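Local coordinates for protein aminoacyl-histidine dipeptidase (PDB 3MRU) that probably hydrolyses dipeptides, with a preference for hydrophobic ones including prolyl dipeptides, as a zinc-dependent metallopeptidase of the M20C family, at residues A[74-79]-A[140-145]; A[166-171]-A[447-452]. All coordinates share one frame; numbering follows the deposited sequence.

Interaction 1: residues A[74-79]-A[140-145]; sequences GVVLQA and PIEVLL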
loop_
_atom_site.group_PDB
_atom_site.type_symbol
_atom_site.label_atom_id
_atom_site.label_comp_id
_atom_site.label_asym_id
_atom_site.label_seq_id
_atom_site.Cartn_x
_atom_site.Cartn_y
_atom_site.Cartn_z
ATOM N N GLY A 74 -12.777 14.220 22.680
ATOM C CA GLY A 74 -12.689 14.496 21.258
ATOM C C GLY A 74 -12.303 13.303 20.408
ATOM O O GLY A 74 -11.253 12.694 20.607
ATOM N N VAL A 75 -13.159 12.973 19.447
ATOM C CA VAL A 75 -12.911 11.857 18.545
ATOM C C VAL A 75 -13.201 12.276 17.110
ATOM O O VAL A 75 -14.010 13.170 16.871
ATOM C CB VAL A 75 -13.779 10.637 18.901
ATOM C CG1 VAL A 75 -13.535 9.506 17.913
ATOM C CG2 VAL A 75 -13.492 10.181 20.324
ATOM N N VAL A 76 -12.534 11.631 16.158
ATOM C CA VAL A 76 -12.729 11.941 14.749
ATOM C C VAL A 76 -12.994 10.677 13.955
ATOM O O VAL A 76 -12.085 9.887 13.727
ATOM C CB VAL A 76 -11.507 12.651 14.135
ATOM C CG1 VAL A 76 -11.891 13.362 12.836
ATOM C CG2 VAL A 76 -10.898 13.643 15.109
ATOM N N LEU A 77 -14.243 10.493 13.539
ATOM C CA LEU A 77 -14.634 9.396 12.644
ATOM C C LEU A 77 -14.308 9.759 11.200
ATOM O O LEU A 77 -14.572 10.887 10.756
ATOM C CB LEU A 77 -16.119 9.083 12.793
ATOM C CG LEU A 77 -16.562 8.811 14.234
ATOM C CD1 LEU A 77 -18.073 8.729 14.358
ATOM C CD2 LEU A 77 -15.947 7.544 14.705
ATOM N N GLN A 78 -13.718 8.821 10.464
ATOM C CA GLN A 78 -13.212 9.174 9.149
ATOM C C GLN A 78 -13.369 8.096 8.123
ATOM O O GLN A 78 -13.167 6.910 8.374
ATOM C CB GLN A 78 -11.751 9.616 9.227
ATOM C CG GLN A 78 -11.171 10.205 7.931
ATOM C CD GLN A 78 -10.429 9.190 7.104
ATOM O OE1 GLN A 78 -10.374 9.306 5.888
ATOM N NE2 GLN A 78 -9.834 8.196 7.758
ATOM N N ALA A 79 -13.749 8.558 6.951
ATOM C CA ALA A 79 -13.936 7.725 5.786
ATOM C C ALA A 79 -13.632 8.628 4.597
ATOM O O ALA A 79 -13.422 9.844 4.768
ATOM C CB ALA A 79 -15.373 7.209 5.720
ATOM N N PRO A 140 -17.639 14.547 22.668
ATOM C CA PRO A 140 -17.613 15.419 21.478
ATOM C C PRO A 140 -17.137 14.732 20.212
ATOM O O PRO A 140 -16.310 13.812 20.295
ATOM C CB PRO A 140 -16.565 16.486 21.818
ATOM C CG PRO A 140 -15.654 15.829 22.800
ATOM C CD PRO A 140 -16.517 14.880 23.594
ATOM N N ILE A 141 -17.643 15.155 19.053
ATOM C CA ILE A 141 -17.344 14.422 17.825
ATOM C C ILE A 141 -17.175 15.246 16.550
ATOM O O ILE A 141 -17.946 16.164 16.259
ATOM C CB ILE A 141 -18.402 13.286 17.658
ATOM C CG1 ILE A 141 -17.934 12.043 18.429
ATOM C CG2 ILE A 141 -18.625 12.921 16.181
ATOM C CD1 ILE A 141 -19.014 10.994 18.681
ATOM N N GLU A 142 -16.137 14.881 15.804
ATOM C CA GLU A 142 -15.873 15.411 14.477
ATOM C C GLU A 142 -15.911 14.253 13.498
ATOM O O GLU A 142 -15.492 13.144 13.823
ATOM C CB GLU A 142 -14.497 16.083 14.424
ATOM C CG GLU A 142 -14.246 17.116 15.538
ATOM C CD GLU A 142 -12.918 17.853 15.376
ATOM O OE1 GLU A 142 -12.807 18.682 14.442
ATOM O OE2 GLU A 142 -11.990 17.605 16.182
ATOM N N VAL A 143 -16.447 14.502 12.313
ATOM C CA VAL A 143 -16.392 13.528 11.245
ATOM C C VAL A 143 -15.551 14.124 10.140
ATOM O O VAL A 143 -15.751 15.280 9.764
ATOM C CB VAL A 143 -17.820 13.117 10.741
ATOM C CG1 VAL A 143 -17.842 12.844 9.241
ATOM C CG2 VAL A 143 -18.299 11.886 11.488
ATOM N N LEU A 144 -14.601 13.344 9.635
ATOM C CA LEU A 144 -13.802 13.786 8.504
ATOM C C LEU A 144 -14.104 12.964 7.272
ATOM O O LEU A 144 -13.892 11.752 7.259
ATOM C CB LEU A 144 -12.315 13.672 8.823
ATOM C CG LEU A 144 -11.328 14.457 7.972
ATOM C CD1 LEU A 144 -11.912 14.921 6.642
ATOM C CD2 LEU A 144 -10.916 15.637 8.764
ATOM N N LEU A 145 -14.583 13.618 6.229
ATOM C CA LEU A 145 -14.832 12.909 5.000
ATOM C C LEU A 145 -13.876 13.396 3.943
ATOM O O LEU A 145 -14.063 14.475 3.369
ATOM C CB LEU A 145 -16.277 13.086 4.557
ATOM C CG LEU A 145 -17.304 12.476 5.500
ATOM C CD1 LEU A 145 -18.670 12.826 5.049
ATOM C CD2 LEU A 145 -17.159 10.960 5.599
#

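Interaction 2: residues A[166-171]-A[447-452]; sequences GDILLN and NMDMVS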
loop_
_atom_site.group_PDB
_atom_site.type_symbol
_atom_site.label_atom_id
_atom_site.label_comp_id
_atom_site.label_asym_id
_atom_site.label_seq_id
_atom_site.Cartn_x
_atom_site.Cartn_y
_atom_site.Cartn_z
ATOM N N GLY A 166 -9.055 16.639 19.548
ATOM C CA GLY A 166 -9.260 15.258 19.943
ATOM C C GLY A 166 -8.058 14.509 19.403
ATOM O O GLY A 166 -7.858 14.428 18.192
ATOM N N ASP A 167 -7.254 13.961 20.308
ATOM C CA ASP A 167 -6.061 13.214 19.921
ATOM C C ASP A 167 -6.332 11.842 19.315
ATOM O O ASP A 167 -5.406 11.081 19.041
ATOM C CB ASP A 167 -5.022 13.246 21.044
ATOM C CG ASP A 167 -4.852 14.627 21.643
ATOM O OD1 ASP A 167 -3.843 14.854 22.343
ATOM O OD2 ASP A 167 -5.730 15.486 21.414
ATOM N N ILE A 168 -7.605 11.525 19.093
ATOM C CA ILE A 168 -7.972 10.224 18.541
ATOM C C ILE A 168 -8.637 10.307 17.166
ATOM O O ILE A 168 -9.313 11.285 16.846
ATOM C CB ILE A 168 -8.900 9.449 19.497
ATOM C CG1 ILE A 168 -8.170 9.122 20.800
ATOM C CG2 ILE A 168 -9.413 8.181 18.833
ATOM C CD1 ILE A 168 -9.090 8.718 21.930
ATOM N N LEU A 169 -8.440 9.263 16.363
ATOM C CA LEU A 169 -9.036 9.173 15.039
ATOM C C LEU A 169 -9.523 7.768 14.810
ATOM O O LEU A 169 -8.869 6.818 15.205
ATOM C CB LEU A 169 -7.999 9.529 13.979
ATOM C CG LEU A 169 -8.259 9.827 12.493
ATOM C CD1 LEU A 169 -9.076 8.757 11.765
ATOM C CD2 LEU A 169 -8.850 11.209 12.304
ATOM N N LEU A 170 -10.680 7.629 14.179
ATOM C CA LEU A 170 -11.179 6.307 13.838
ATOM C C LEU A 170 -11.431 6.169 12.346
ATOM O O LEU A 170 -12.443 6.648 11.816
ATOM C CB LEU A 170 -12.417 5.966 14.655
ATOM C CG LEU A 170 -12.182 6.116 16.166
ATOM C CD1 LEU A 170 -13.485 6.356 16.928
ATOM C CD2 LEU A 170 -11.374 4.953 16.789
ATOM N N ASN A 171 -10.476 5.546 11.667
ATOM C CA ASN A 171 -10.635 5.290 10.274
ATOM C C ASN A 171 -11.361 3.983 10.060
ATOM O O ASN A 171 -11.049 2.967 10.679
ATOM C CB ASN A 171 -9.300 5.283 9.570
ATOM C CG ASN A 171 -9.429 4.835 8.142
ATOM O OD1 ASN A 171 -9.571 5.654 7.242
ATOM N ND2 ASN A 171 -9.424 3.523 7.925
ATOM N N ASN A 447 0.538 14.285 17.132
ATOM C CA ASN A 447 -0.005 14.066 18.463
ATOM C C ASN A 447 -1.127 13.031 18.439
ATOM O O ASN A 447 -1.243 12.213 19.353
ATOM C CB ASN A 447 -0.513 15.380 19.059
ATOM C CG ASN A 447 0.577 16.428 19.174
ATOM O OD1 ASN A 447 1.763 16.123 19.046
ATOM N ND2 ASN A 447 0.180 17.671 19.417
ATOM N N MET A 448 -1.952 13.063 17.393
ATOM C CA MET A 448 -3.045 12.097 17.276
ATOM C C MET A 448 -2.596 10.685 17.001
ATOM O O MET A 448 -1.895 10.428 16.024
ATOM C CB MET A 448 -4.000 12.492 16.162
ATOM C CG MET A 448 -4.991 13.541 16.556
ATOM S SD MET A 448 -6.575 13.057 15.893
ATOM C CE MET A 448 -6.341 13.377 14.137
ATOM N N ASP A 449 -3.019 9.767 17.859
ATOM C CA ASP A 449 -2.904 8.339 17.571
ATOM C C ASP A 449 -4.229 7.948 16.948
ATOM O O ASP A 449 -5.155 8.769 16.895
ATOM C CB ASP A 449 -2.735 7.539 18.859
ATOM C CG ASP A 449 -3.921 7.704 19.803
ATOM O OD1 ASP A 449 -4.546 8.807 19.785
ATOM O OD2 ASP A 449 -4.224 6.731 20.561
ATOM N N MET A 450 -4.336 6.696 16.505
ATOM C CA MET A 450 -5.497 6.280 15.752
ATOM C C MET A 450 -5.586 4.794 15.478
ATOM O O MET A 450 -4.706 4.016 15.846
ATOM C CB MET A 450 -5.563 7.053 14.432
ATOM C CG MET A 450 -4.275 7.121 13.650
ATOM S SD MET A 450 -4.334 8.417 12.399
ATOM C CE MET A 450 -4.281 9.875 13.463
ATOM N N VAL A 451 -6.692 4.422 14.840
ATOM C CA VAL A 451 -7.016 3.041 14.552
ATOM C C VAL A 451 -7.752 2.997 13.237
ATOM O O VAL A 451 -8.385 3.962 12.839
ATOM C CB VAL A 451 -7.938 2.388 15.623
ATOM C CG1 VAL A 451 -7.797 0.884 15.581
ATOM C CG2 VAL A 451 -7.601 2.849 16.996
ATOM N N SER A 452 -7.670 1.849 12.589
ATOM C CA SER A 452 -8.357 1.601 11.363
ATOM C C SER A 452 -8.904 0.179 11.389
ATOM O O SER A 452 -8.153 -0.781 11.458
ATOM C CB SER A 452 -7.401 1.809 10.187
ATOM O OG SER A 452 -7.653 0.884 9.130
#

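Interaction 1: residues A[74-79]-A[140-145]
Leu77 is tied to Glu142 and Leu144 through both ends of its peptide backbone. Leu77 N donates to Glu142 O, and Leu144 N donates to Leu77 O at 2.7 Å. One step earlier Glu142 N reaches Val75 O at 2.9 Å in a nearly straight bond (169° at the hydrogen), and one step later Ala79 N bonds to Leu144 O. Val75 N to Pro140 O is weak. The other backbone edge, at Val76 and Gln78, bonds to strand 168-171.

On the face of Val76, Gln78, Glu142 and Leu144, contact gathers round the CB of Leu144. Val76 sends CG1 over to it (4.0 Å from Val76 CG1 to Leu144 CB) because that branch is anti to the backbone N, chi1 -161°, and the two side chains run side by side. The aliphatic part of Gln78 comes in at a slant, with Gln78 CG 3.8 Å from Leu144 CB.

This is the parallel part of the mixed sheet in the M20 catalytic domain. The two strands are parallel neighbours with helix 124-132 packed on one face, a beta-alpha-beta crossover whose long connection, 60 residues between the two segments, also carries the hairpin 102-111. On the helix-covered face Leu77 CB meets Val143 CG2 at 3.8 Å and Ala79 CB meets Leu145 CD2 at 4.2 Å. Cys127 and Val130 of the helix touch Leu77, while Met124 touches both Ala79 and Leu145; Met479 and Leu483 of helix 469-485 continue this cover over Leu77 and Ile141.

Glu142 is the one acidic residue of the two segments: its chain runs out extended, and OE2 accepts the backbone N of Lys165. At the far end the strand 75-80 runs on into His80, a zinc ligand, and Ala79 lies about 8 Å from a bound zinc ion, measured from its side chain.

Interaction 2: residues A[166-171]-A[447-452]
Leu169 meets two methionines that approach from the same side, Met450 at its root and Met448 at one methyl. At the root, Leu169 CB sits 3.5 Å from Met450 CB, the two side chains leaving the sheet side by side. Met450 then bends at its last torsion (chi3 71°), which turns its methyl back against the leucine: Met450 CE is 3.8 Å from Leu169 CB and 4.1 Å from Leu169 CG. Beyond CG, one methyl turns to the other methionine, and Leu169 CD2 lies 3.8 Å from Met448 CE. Val76 and Gln78 of strand 75-80 also touch this leucine.

The backbone bonds become more regular toward the C-terminal ends. Asp449 N to Asp167 O and Leu169 N to Asp449 O are both weak. Val451 N reaches Leu169 O at 3.3 Å, and Asn171 N meets Val451 O at 2.9 Å. On the reverse face Leu170 CD2 approaches Val451 CG2 at 4.3 Å. There Ile411 of helix 410-420 packs on Ile168, Asp449 and Val451, while helix 469-485 covers Leu170.

Strand 449-452 is the outermost of the sheet on this side within the chain, and the sequence between the partners includes the M20 dimerisation region. Just past Asn171 the chain supplies the zinc ligand Asp173. Such placing of metal ligands at the C-terminal ends of parallel strands is characteristic of the catalytic domain of M20 zinc peptidases.

Overall arrangement
Interactions 1 and 2 belong to one sheet and share an inner seam: strand 75-80 lies beside strand 168-171, with Val76 O to Leu170 N and Leu170 O to Gln78 N as probable hydrogen bonds. Both are largely buried, but they differ with position. Interaction 1 joins two interior strands through mostly regular bonds and branched aliphatic side chains. Interaction 2 holds the strand outermost within this chain, with weaker bonding and exposed residues, Asp167 and Asn447, in the loops leading into the strands, and methionines filling much of its apolar contact. Helix 469-485 reaches both, whereas helix 124-132 serves interaction 1 and helix 410-420 interaction 2. Each pair points its C-terminal end toward the zinc site.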